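Local coordinates for protein member of s1p family of ribosomal proteins (Pyrococcus furiosus, PDB 5YH1) that binds manganese through its DHH domain and probably works as a RecJ-like exonuclease on nucleic acids, at residues K384-L396 with V405-K417. Sequence-based numbering, arbitrary orientation.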
ATOM      1  N   LYS A 384     -38.071  19.492  -6.852  1.00 35.95           N
ATOM      2  CA  LYS A 384     -39.185  20.419  -6.612  1.00 38.14           C
ATOM      3  C   LYS A 384     -38.784  21.657  -5.805  1.00 38.06           C
ATOM      4  O   LYS A 384     -39.546  22.622  -5.721  1.00 38.64           O
ATOM      5  CB  LYS A 384     -40.338  19.695  -5.896  1.00 39.82           C
ATOM      6  CG  LYS A 384     -40.947  18.560  -6.718  1.00 42.54           C
ATOM      7  CD  LYS A 384     -42.167  17.944  -6.041  1.00 45.16           C
ATOM      8  CE  LYS A 384     -41.844  16.759  -5.125  1.00 46.75           C
ATOM      9  NZ  LYS A 384     -42.501  15.488  -5.566  1.00 45.83           N
ATOM     10  N   TYR A 385     -37.602  21.616  -5.195  1.00 35.67           N
ATOM     11  CA  TYR A 385     -37.101  22.726  -4.405  1.00 35.48           C
ATOM     12  C   TYR A 385     -35.868  23.372  -5.043  1.00 36.97           C
ATOM     13  O   TYR A 385     -35.225  24.216  -4.423  1.00 37.69           O
ATOM     14  CB  TYR A 385     -36.757  22.232  -3.004  1.00 34.24           C
ATOM     15  CG  TYR A 385     -37.946  21.794  -2.198  1.00 32.64           C
ATOM     16  CD1 TYR A 385     -38.481  20.509  -2.340  1.00 32.04           C
ATOM     17  CD2 TYR A 385     -38.541  22.653  -1.288  1.00 31.65           C
ATOM     18  CE1 TYR A 385     -39.572  20.099  -1.590  1.00 30.50           C
ATOM     19  CE2 TYR A 385     -39.627  22.248  -0.532  1.00 31.63           C
ATOM     20  CZ  TYR A 385     -40.137  20.970  -0.690  1.00 30.48           C
ATOM     21  OH  TYR A 385     -41.220  20.571   0.044  1.00 30.08           O
ATOM     22  N   ASN A 386     -35.549  22.972  -6.273  1.00 37.66           N
ATOM     23  CA  ASN A 386     -34.347  23.441  -6.974  1.00 41.61           C
ATOM     24  C   ASN A 386     -33.057  23.251  -6.169  1.00 40.15           C
ATOM     25  O   ASN A 386     -32.198  24.131  -6.110  1.00 39.86           O
ATOM     26  CB  ASN A 386     -34.518  24.897  -7.430  1.00 44.99           C
ATOM     27  CG  ASN A 386     -35.471  25.018  -8.601  1.00 49.33           C
ATOM     28  OD1 ASN A 386     -35.091  24.763  -9.746  1.00 55.15           O
ATOM     29  ND2 ASN A 386     -36.723  25.375  -8.321  1.00 48.88           N
ATOM     30  N   PHE A 387     -32.935  22.087  -5.543  1.00 38.49           N
ATOM     31  CA  PHE A 387     -31.728  21.748  -4.822  1.00 34.91           C
ATOM     32  C   PHE A 387     -30.587  21.585  -5.820  1.00 34.12           C
ATOM     33  O   PHE A 387     -30.708  20.852  -6.788  1.00 32.41           O
ATOM     34  CB  PHE A 387     -31.915  20.455  -4.031  1.00 34.12           C
ATOM     35  CG  PHE A 387     -30.657  19.972  -3.383  1.00 31.51           C
ATOM     36  CD1 PHE A 387     -30.250  20.498  -2.171  1.00 31.47           C
ATOM     37  CD2 PHE A 387     -29.858  19.027  -4.007  1.00 30.76           C
ATOM     38  CE1 PHE A 387     -29.070  20.069  -1.571  1.00 30.77           C
ATOM     39  CE2 PHE A 387     -28.680  18.597  -3.412  1.00 30.43           C
ATOM     40  CZ  PHE A 387     -28.288  19.122  -2.197  1.00 29.45           C
ATOM     41  N   ASP A 388     -29.485  22.284  -5.589  1.00 35.37           N
ATOM     42  CA  ASP A 388     -28.294  22.127  -6.422  1.00 36.70           C
ATOM     43  C   ASP A 388     -27.082  22.160  -5.509  1.00 35.18           C
ATOM     44  O   ASP A 388     -26.757  23.201  -4.933  1.00 33.16           O
ATOM     45  CB  ASP A 388     -28.212  23.241  -7.475  1.00 39.53           C
ATOM     46  CG  ASP A 388     -27.032  23.067  -8.444  1.00 42.60           C
ATOM     47  OD1 ASP A 388     -25.977  22.517  -8.069  1.00 45.08           O
ATOM     48  OD2 ASP A 388     -27.158  23.498  -9.601  1.00 49.22           O
ATOM     49  N   LEU A 389     -26.433  21.005  -5.376  1.00 34.25           N
ATOM     50  CA  LEU A 389     -25.308  20.854  -4.475  1.00 34.13           C
ATOM     51  C   LEU A 389     -24.126  21.741  -4.880  1.00 34.43           C
ATOM     52  O   LEU A 389     -23.482  22.330  -4.019  1.00 33.71           O
ATOM     53  CB  LEU A 389     -24.879  19.387  -4.409  1.00 34.24           C
ATOM     54  CG  LEU A 389     -23.671  19.052  -3.527  1.00 33.81           C
ATOM     55  CD1 LEU A 389     -23.949  19.417  -2.075  1.00 33.07           C
ATOM     56  CD2 LEU A 389     -23.309  17.578  -3.676  1.00 33.84           C
ATOM     57  N   ASN A 390     -23.845  21.826  -6.181  1.00 36.32           N
ATOM     58  CA  ASN A 390     -22.739  22.667  -6.679  1.00 36.89           C
ATOM     59  C   ASN A 390     -22.935  24.135  -6.324  1.00 35.84           C
ATOM     60  O   ASN A 390     -21.991  24.796  -5.905  1.00 35.75           O
ATOM     61  CB  ASN A 390     -22.540  22.495  -8.185  1.00 37.03           C
ATOM     62  CG  ASN A 390     -22.122  21.083  -8.554  1.00 40.51           C
ATOM     63  OD1 ASN A 390     -21.235  20.506  -7.935  1.00 42.40           O
ATOM     64  ND2 ASN A 390     -22.776  20.511  -9.553  1.00 44.17           N
ATOM     65  N   LYS A 391     -24.164  24.630  -6.454  1.00 35.92           N
ATOM     66  CA  LYS A 391     -24.482  26.005  -6.053  1.00 38.39           C
ATOM     67  C   LYS A 391     -24.321  26.194  -4.555  1.00 35.78           C
ATOM     68  O   LYS A 391     -23.826  27.223  -4.111  1.00 34.00           O
ATOM     69  CB  LYS A 391     -25.913  26.391  -6.447  1.00 42.39           C
ATOM     70  CG  LYS A 391     -26.094  26.602  -7.935  1.00 48.52           C
ATOM     71  CD  LYS A 391     -27.547  26.874  -8.301  1.00 53.36           C
ATOM     72  CE  LYS A 391     -27.728  26.882  -9.816  1.00 57.70           C
ATOM     73  NZ  LYS A 391     -29.158  26.779 -10.227  1.00 60.75           N
ATOM     74  N   ILE A 392     -24.763  25.208  -3.775  1.00 33.71           N
ATOM     75  CA  ILE A 392     -24.673  25.308  -2.321  1.00 32.71           C
ATOM     76  C   ILE A 392     -23.213  25.315  -1.876  1.00 31.00           C
ATOM     77  O   ILE A 392     -22.851  26.078  -0.992  1.00 28.78           O
ATOM     78  CB  ILE A 392     -25.500  24.214  -1.610  1.00 32.76           C
ATOM     79  CG1 ILE A 392     -26.991  24.549  -1.763  1.00 33.53           C
ATOM     80  CG2 ILE A 392     -25.135  24.119  -0.130  1.00 32.32           C
ATOM     81  CD1 ILE A 392     -27.932  23.448  -1.358  1.00 34.47           C
ATOM     82  N   VAL A 393     -22.384  24.498  -2.516  1.00 31.88           N
ATOM     83  CA  VAL A 393     -20.954  24.437  -2.198  1.00 33.43           C
ATOM     84  C   VAL A 393     -20.263  25.771  -2.482  1.00 35.02           C
ATOM     85  O   VAL A 393     -19.470  26.238  -1.661  1.00 35.54           O
ATOM     86  CB  VAL A 393     -20.247  23.297  -2.960  1.00 33.62           C
ATOM     87  CG1 VAL A 393     -18.730  23.421  -2.863  1.00 34.75           C
ATOM     88  CG2 VAL A 393     -20.702  21.949  -2.428  1.00 33.58           C
ATOM     89  N   LYS A 394     -20.560  26.375  -3.635  1.00 35.35           N
ATOM     90  CA  LYS A 394     -20.040  27.706  -3.960  1.00 35.76           C
ATOM     91  C   LYS A 394     -20.476  28.719  -2.901  1.00 36.08           C
ATOM     92  O   LYS A 394     -19.661  29.519  -2.424  1.00 35.36           O
ATOM     93  CB  LYS A 394     -20.505  28.163  -5.350  1.00 37.58           C
ATOM     94  CG  LYS A 394     -19.939  27.340  -6.497  1.00 38.60           C
ATOM     95  N   ILE A 395     -21.750  28.681  -2.516  1.00 34.34           N
ATOM     96  CA  ILE A 395     -22.236  29.568  -1.457  1.00 35.27           C
ATOM     97  C   ILE A 395     -21.431  29.354  -0.161  1.00 35.66           C
ATOM     98  O   ILE A 395     -20.994  30.318   0.466  1.00 34.90           O
ATOM     99  CB  ILE A 395     -23.753  29.395  -1.199  1.00 35.52           C
ATOM    100  CG1 ILE A 395     -24.564  29.983  -2.366  1.00 37.40           C
ATOM    101  CG2 ILE A 395     -24.175  30.074   0.097  1.00 35.66           C
ATOM    102  CD1 ILE A 395     -26.039  29.622  -2.339  1.00 37.47           C
ATOM    103  N   LEU A 396     -21.231  28.099   0.235  1.00 35.19           N
ATOM    104  CA  LEU A 396     -20.537  27.815   1.494  1.00 35.33           C
ATOM    105  C   LEU A 396     -19.088  28.330   1.463  1.00 33.74           C
ATOM    106  O   LEU A 396     -18.628  28.921   2.431  1.00 31.36           O
ATOM    107  CB  LEU A 396     -20.586  26.317   1.833  1.00 35.16           C
ATOM    108  CG  LEU A 396     -21.977  25.732   2.152  1.00 35.22           C
ATOM    109  CD1 LEU A 396     -21.895  24.229   2.374  1.00 35.25           C
ATOM    110  CD2 LEU A 396     -22.624  26.394   3.357  1.00 35.54           C
ATOM    111  N   VAL A 405     -13.614  24.743   2.082  1.00 34.84           N
ATOM    112  CA  VAL A 405     -14.753  24.042   1.489  1.00 35.92           C
ATOM    113  C   VAL A 405     -14.486  23.702   0.026  1.00 38.00           C
ATOM    114  O   VAL A 405     -14.018  24.538  -0.735  1.00 37.51           O
ATOM    115  CB  VAL A 405     -16.045  24.868   1.588  1.00 35.38           C
ATOM    116  CG1 VAL A 405     -17.195  24.131   0.917  1.00 35.86           C
ATOM    117  CG2 VAL A 405     -16.379  25.169   3.047  1.00 35.62           C
ATOM    118  N   GLU A 406     -14.790  22.468  -0.357  1.00 41.74           N
ATOM    119  CA  GLU A 406     -14.593  22.005  -1.724  1.00 45.00           C
ATOM    120  C   GLU A 406     -15.476  20.812  -2.034  1.00 45.83           C
ATOM    121  O   GLU A 406     -15.888  20.085  -1.128  1.00 43.44           O
ATOM    122  CB  GLU A 406     -13.140  21.591  -1.934  1.00 49.42           C
ATOM    123  CG  GLU A 406     -12.327  22.582  -2.742  1.00 56.77           C
ATOM    124  CD  GLU A 406     -10.842  22.359  -2.586  1.00 61.91           C
ATOM    125  OE1 GLU A 406     -10.444  21.225  -2.237  1.00 65.77           O
ATOM    126  OE2 GLU A 406     -10.081  23.322  -2.810  1.00 67.64           O
ATOM    127  N   GLY A 407     -15.744  20.615  -3.321  1.00 45.71           N
ATOM    128  CA  GLY A 407     -16.390  19.408  -3.809  1.00 48.16           C
ATOM    129  C   GLY A 407     -17.645  19.707  -4.593  1.00 50.99           C
ATOM    130  O   GLY A 407     -17.731  20.719  -5.286  1.00 52.29           O
ATOM    131  N   GLY A 408     -18.629  18.824  -4.461  1.00 54.38           N
ATOM    132  CA  GLY A 408     -19.847  18.874  -5.263  1.00 54.17           C
ATOM    133  C   GLY A 408     -19.985  17.548  -5.978  1.00 56.10           C
ATOM    134  O   GLY A 408     -19.778  16.492  -5.380  1.00 53.09           O
ATOM    135  N   GLY A 409     -20.299  17.605  -7.268  1.00 58.03           N
ATOM    136  CA  GLY A 409     -20.555  16.409  -8.070  1.00 58.56           C
ATOM    137  C   GLY A 409     -21.806  16.673  -8.879  1.00 60.58           C
ATOM    138  O   GLY A 409     -21.851  17.625  -9.659  1.00 60.90           O
ATOM    139  N   HIS A 410     -22.833  15.851  -8.683  1.00 60.92           N
ATOM    140  CA  HIS A 410     -24.135  16.124  -9.285  1.00 62.46           C
ATOM    141  C   HIS A 410     -24.820  17.203  -8.483  1.00 61.80           C
ATOM    142  O   HIS A 410     -24.425  17.488  -7.351  1.00 63.34           O
ATOM    143  CB  HIS A 410     -25.016  14.877  -9.300  1.00 64.44           C
ATOM    144  CG  HIS A 410     -24.400  13.726 -10.017  1.00 67.49           C
ATOM    145  ND1 HIS A 410     -24.426  13.616 -11.388  1.00 68.26           N
ATOM    146  CD2 HIS A 410     -23.720  12.647  -9.560  1.00 68.86           C
ATOM    147  CE1 HIS A 410     -23.792  12.516 -11.746  1.00 70.46           C
ATOM    148  NE2 HIS A 410     -23.355  11.908 -10.657  1.00 70.23           N
ATOM    149  N   SER A 411     -25.858  17.790  -9.069  1.00 59.11           N
ATOM    150  CA  SER A 411     -26.736  18.697  -8.341  1.00 56.93           C
ATOM    151  C   SER A 411     -27.470  17.964  -7.214  1.00 54.65           C
ATOM    152  O   SER A 411     -27.920  18.608  -6.273  1.00 51.22           O
ATOM    153  CB  SER A 411     -27.750  19.341  -9.291  1.00 58.07           C
ATOM    154  OG  SER A 411     -28.598  18.363  -9.871  1.00 57.72           O
ATOM    155  N   TYR A 412     -27.575  16.631  -7.318  1.00 56.74           N
ATOM    156  CA  TYR A 412     -28.358  15.791  -6.384  1.00 57.64           C
ATOM    157  C   TYR A 412     -27.535  14.756  -5.582  1.00 55.50           C
ATOM    158  O   TYR A 412     -28.062  14.127  -4.662  1.00 55.19           O
ATOM    159  CB  TYR A 412     -29.478  15.054  -7.149  1.00 59.84           C
ATOM    160  CG  TYR A 412     -28.962  14.234  -8.305  1.00 62.88           C
ATOM    161  CD1 TYR A 412     -28.357  12.993  -8.094  1.00 65.40           C
ATOM    162  CD2 TYR A 412     -29.043  14.715  -9.614  1.00 65.71           C
ATOM    163  CE1 TYR A 412     -27.856  12.251  -9.150  1.00 67.15           C
ATOM    164  CE2 TYR A 412     -28.545  13.980 -10.678  1.00 67.42           C
ATOM    165  CZ  TYR A 412     -27.954  12.748 -10.441  1.00 69.22           C
ATOM    166  OH  TYR A 412     -27.464  12.012 -11.492  1.00 74.17           O
ATOM    167  N   ALA A 413     -26.264  14.569  -5.926  1.00 52.74           N
ATOM    168  CA  ALA A 413     -25.434  13.550  -5.270  1.00 50.63           C
ATOM    169  C   ALA A 413     -23.952  13.885  -5.402  1.00 48.12           C
ATOM    170  O   ALA A 413     -23.464  14.163  -6.498  1.00 49.88           O
ATOM    171  CB  ALA A 413     -25.714  12.164  -5.838  1.00 48.41           C
ATOM    172  N   GLY A 414     -23.246  13.857  -4.279  1.00 41.66           N
ATOM    173  CA  GLY A 414     -21.838  14.179  -4.269  1.00 39.79           C
ATOM    174  C   GLY A 414     -21.312  14.272  -2.858  1.00 38.20           C
ATOM    175  O   GLY A 414     -21.882  13.700  -1.927  1.00 35.12           O
ATOM    176  N   SER A 415     -20.213  14.991  -2.700  1.00 38.07           N
ATOM    177  CA  SER A 415     -19.562  15.091  -1.407  1.00 40.65           C
ATOM    178  C   SER A 415     -18.821  16.408  -1.251  1.00 40.26           C
ATOM    179  O   SER A 415     -18.399  17.017  -2.230  1.00 42.14           O
ATOM    180  CB  SER A 415     -18.620  13.910  -1.194  1.00 41.47           C
ATOM    181  OG  SER A 415     -17.714  13.798  -2.266  1.00 44.28           O
ATOM    182  N   ILE A 416     -18.729  16.852  -0.004  1.00 39.03           N
ATOM    183  CA  ILE A 416     -18.062  18.084   0.375  1.00 37.98           C
ATOM    184  C   ILE A 416     -16.837  17.696   1.195  1.00 36.14           C
ATOM    185  O   ILE A 416     -16.850  16.682   1.905  1.00 33.86           O
ATOM    186  CB  ILE A 416     -18.973  18.969   1.247  1.00 40.38           C
ATOM    187  CG1 ILE A 416     -20.339  19.170   0.580  1.00 45.22           C
ATOM    188  CG2 ILE A 416     -18.344  20.331   1.470  1.00 42.26           C
ATOM    189  CD1 ILE A 416     -21.349  19.902   1.449  1.00 46.18           C
ATOM    190  N   LYS A 417     -15.774  18.485   1.076  1.00 33.64           N
ATOM    191  CA  LYS A 417     -14.633  18.405   1.986  1.00 32.26           C
ATOM    192  C   LYS A 417     -14.499  19.766   2.645  1.00 30.67           C
ATOM    193  O   LYS A 417     -14.956  20.777   2.105  1.00 31.09           O
ATOM    194  CB  LYS A 417     -13.344  18.045   1.245  1.00 34.29           C
ATOM    195  CG  LYS A 417     -13.353  16.681   0.569  1.00 35.05           C
TER
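Val405 CG1 lies against Val393 CG1 and Leu396 CB (4.1 Å each) where helix 389-399 packs over the β-hairpin of strands 406-409 and 413-417, at the edge of a mixed sheet. The hairpin carries the Gly-Gly-Gly-His sequence known from the C-terminal domain of DHH phosphoesterases. At Gly407, Val393 CG1 rests on the carbonyl oxygen. Gly408 passes so close that a CB there would stand 2.2 Å from Asn390 OD1. Gly409 is gripped twice by the Asn390 amide: its N donates to OD1 (3.1 Å), while ND2 comes to Gly409 O (3.0 Å, 158° at the hydrogen) from above the plane of that carbonyl, the oxygen lying close to the plane of the Asn390 amide. With CG anti to its own carbonyl carbon (chi1 -64°), Asn390 brings both amide atoms down to the glycine. An alanine in place of Asn390 would probably leave both peptide groups of Gly409 without these mates and the turn less firmly fixed to the helix. The next residue, His410, leaves the backbone away from the helix; its side chain is about 8 Å from the bound manganese ion and about 6 Å from that of the manganese ligand His163. Ser411 O accepts from Leu389 N (3.0 Å) at the helix start, where Asp388 OD1 caps Lys391 N. Leu389 CD2 then lies on Gly414 CA, and the side chains of Ile416 and Val393 run past one another in opposite senses, with Ile416 CG1 4.1 Å from Val393 CG2.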